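Local atomic coordinates of hypothetical protein (Nostoc punctiforme, PDB entry 2INB), a protein that belongs to the XisH family of the PDDEXK clan and probably takes part in site-specific recombination of nitrogen-fixation genes in cyanobacteria. Residues L77-F80 with I81-G85. Residues are numbered along the deposited sequence; the frame is centred on the assembly and turned at random.
Sequences LGQF and INYRG
From L77 with I81 to F80 with R84, four consecutive i to i+4 backbone hydrogen bonds run along this part of helix 69-88, the one from Y83 N to Q79 O measuring 2.8 Å. Q79 and Y83 run alongside each other in the same direction, amide and ring planes 24° apart, with Q79 CB 3.7 Å from Y83 CE2. The Q79 chain, extended beyond CG, carries OE1 to a hydrogen bond with K61. With a smaller alanine in place of Y83, the Q79 chain would probably lose its flat neighbour and H74 of the second subunit its ring partner. R84 bends at chi3 (59°), bringing NH1 to the edge of the F80 ring, 3.6 Å from CE2; the guanidinium turns one face to that carbon, its plane 74° from the ring, while NH1 is hydrogen-bonded to N121 O. L77 CG meets I81 CD1 at 4.0 Å. In the beta-alpha-beta unit of strand 54-60, helix 69-88 and strand 94-101, F80 packs on E59, L96 and L98, whereas I81 meets I81 of the second subunit and N82 ND2 is hydrogen-bonded to H74 of that subunit, so this helix both packs against the sheet and helps form the dimer interface.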
loop_
_atom_site.group_PDB
_atom_site.type_symbol
_atom_site.label_atom_id
_atom_site.label_comp_id
_atom_site.label_asym_id
_atom_site.label_seq_id
_atom_site.Cartn_x
_atom_site.Cartn_y
_atom_site.Cartn_z
ATOM N N LEU A 77 -2.356 3.808 0.600
ATOM C CA LEU A 77 -3.235 2.643 0.787
ATOM C C LEU A 77 -2.517 1.547 1.569
ATOM O O LEU A 77 -3.072 0.942 2.481
ATOM C CB LEU A 77 -3.695 2.130 -0.575
ATOM C CG LEU A 77 -4.578 0.889 -0.527
ATOM C CD1 LEU A 77 -5.916 1.224 0.255
ATOM C CD2 LEU A 77 -4.928 0.406 -1.980
ATOM N N GLY A 78 -1.284 1.249 1.192
ATOM C CA GLY A 78 -0.518 0.197 1.917
ATOM C C GLY A 78 -0.329 0.580 3.379
ATOM O O GLY A 78 -0.491 -0.252 4.303
ATOM N N GLN A 79 0.074 1.834 3.615
ATOM C CA GLN A 79 0.183 2.335 4.971
ATOM C C GLN A 79 -1.134 2.210 5.704
ATOM O O GLN A 79 -1.201 1.801 6.887
ATOM C CB GLN A 79 0.647 3.806 4.951
ATOM C CG GLN A 79 2.119 3.954 4.656
ATOM C CD GLN A 79 2.582 5.367 4.497
ATOM O OE1 GLN A 79 1.783 6.259 4.239
ATOM N NE2 GLN A 79 3.904 5.544 4.489
ATOM N N PHE A 80 -2.215 2.585 5.035
ATOM C CA PHE A 80 -3.526 2.529 5.684
ATOM C C PHE A 80 -3.834 1.093 6.163
ATOM O O PHE A 80 -4.222 0.825 7.326
ATOM C CB PHE A 80 -4.648 3.037 4.765
ATOM C CG PHE A 80 -5.980 3.030 5.442
ATOM C CD1 PHE A 80 -6.428 4.134 6.189
ATOM C CD2 PHE A 80 -6.833 1.932 5.363
ATOM C CE1 PHE A 80 -7.641 4.110 6.831
ATOM C CE2 PHE A 80 -8.065 1.926 6.037
ATOM C CZ PHE A 80 -8.465 3.012 6.768
ATOM N N ILE A 81 -3.608 0.139 5.262
ATOM C CA ILE A 81 -3.931 -1.266 5.561
ATOM C C ILE A 81 -3.070 -1.762 6.728
ATOM O O ILE A 81 -3.536 -2.460 7.672
ATOM C CB ILE A 81 -3.804 -2.120 4.270
ATOM C CG1 ILE A 81 -4.983 -1.776 3.343
ATOM C CG2 ILE A 81 -3.782 -3.655 4.575
ATOM C CD1 ILE A 81 -4.821 -2.274 1.948
ATOM N N ASN A 82 -1.775 -1.442 6.651
ATOM C CA ASN A 82 -0.870 -1.935 7.690
ATOM C C ASN A 82 -1.112 -1.257 9.035
ATOM O O ASN A 82 -1.130 -1.949 10.076
ATOM C CB ASN A 82 0.568 -1.783 7.232
ATOM C CG ASN A 82 0.981 -2.830 6.235
ATOM O OD1 ASN A 82 0.462 -3.941 6.233
ATOM N ND2 ASN A 82 1.973 -2.484 5.397
ATOM N N TYR A 83 -1.305 0.073 9.030
ATOM C CA TYR A 83 -1.580 0.738 10.288
ATOM C C TYR A 83 -2.901 0.229 10.878
ATOM O O TYR A 83 -3.021 0.089 12.088
ATOM C CB TYR A 83 -1.613 2.268 10.129
ATOM C CG TYR A 83 -0.311 2.915 9.701
ATOM C CD1 TYR A 83 0.910 2.409 10.090
ATOM C CD2 TYR A 83 -0.342 4.103 8.952
ATOM C CE1 TYR A 83 2.115 3.018 9.688
ATOM C CE2 TYR A 83 0.858 4.720 8.542
ATOM C CZ TYR A 83 2.066 4.176 8.941
ATOM O OH TYR A 83 3.262 4.779 8.557
ATOM N N ARG A 84 -3.897 0.008 10.034
ATOM C CA ARG A 84 -5.202 -0.444 10.505
ATOM C C ARG A 84 -5.025 -1.814 11.169
ATOM O O ARG A 84 -5.560 -2.077 12.257
ATOM C CB ARG A 84 -6.166 -0.537 9.358
ATOM C CG ARG A 84 -7.520 -1.024 9.832
ATOM C CD ARG A 84 -8.579 -1.076 8.660
ATOM N NE ARG A 84 -8.152 -1.957 7.593
ATOM C CZ ARG A 84 -8.706 -1.981 6.393
ATOM N NH1 ARG A 84 -9.790 -1.264 6.162
ATOM N NH2 ARG A 84 -8.200 -2.741 5.455
ATOM N N GLY A 85 -4.269 -2.706 10.527
ATOM C CA GLY A 85 -4.003 -4.036 11.127
ATOM C C GLY A 85 -3.287 -3.994 12.448
ATOM O O GLY A 85 -3.670 -4.665 13.407
#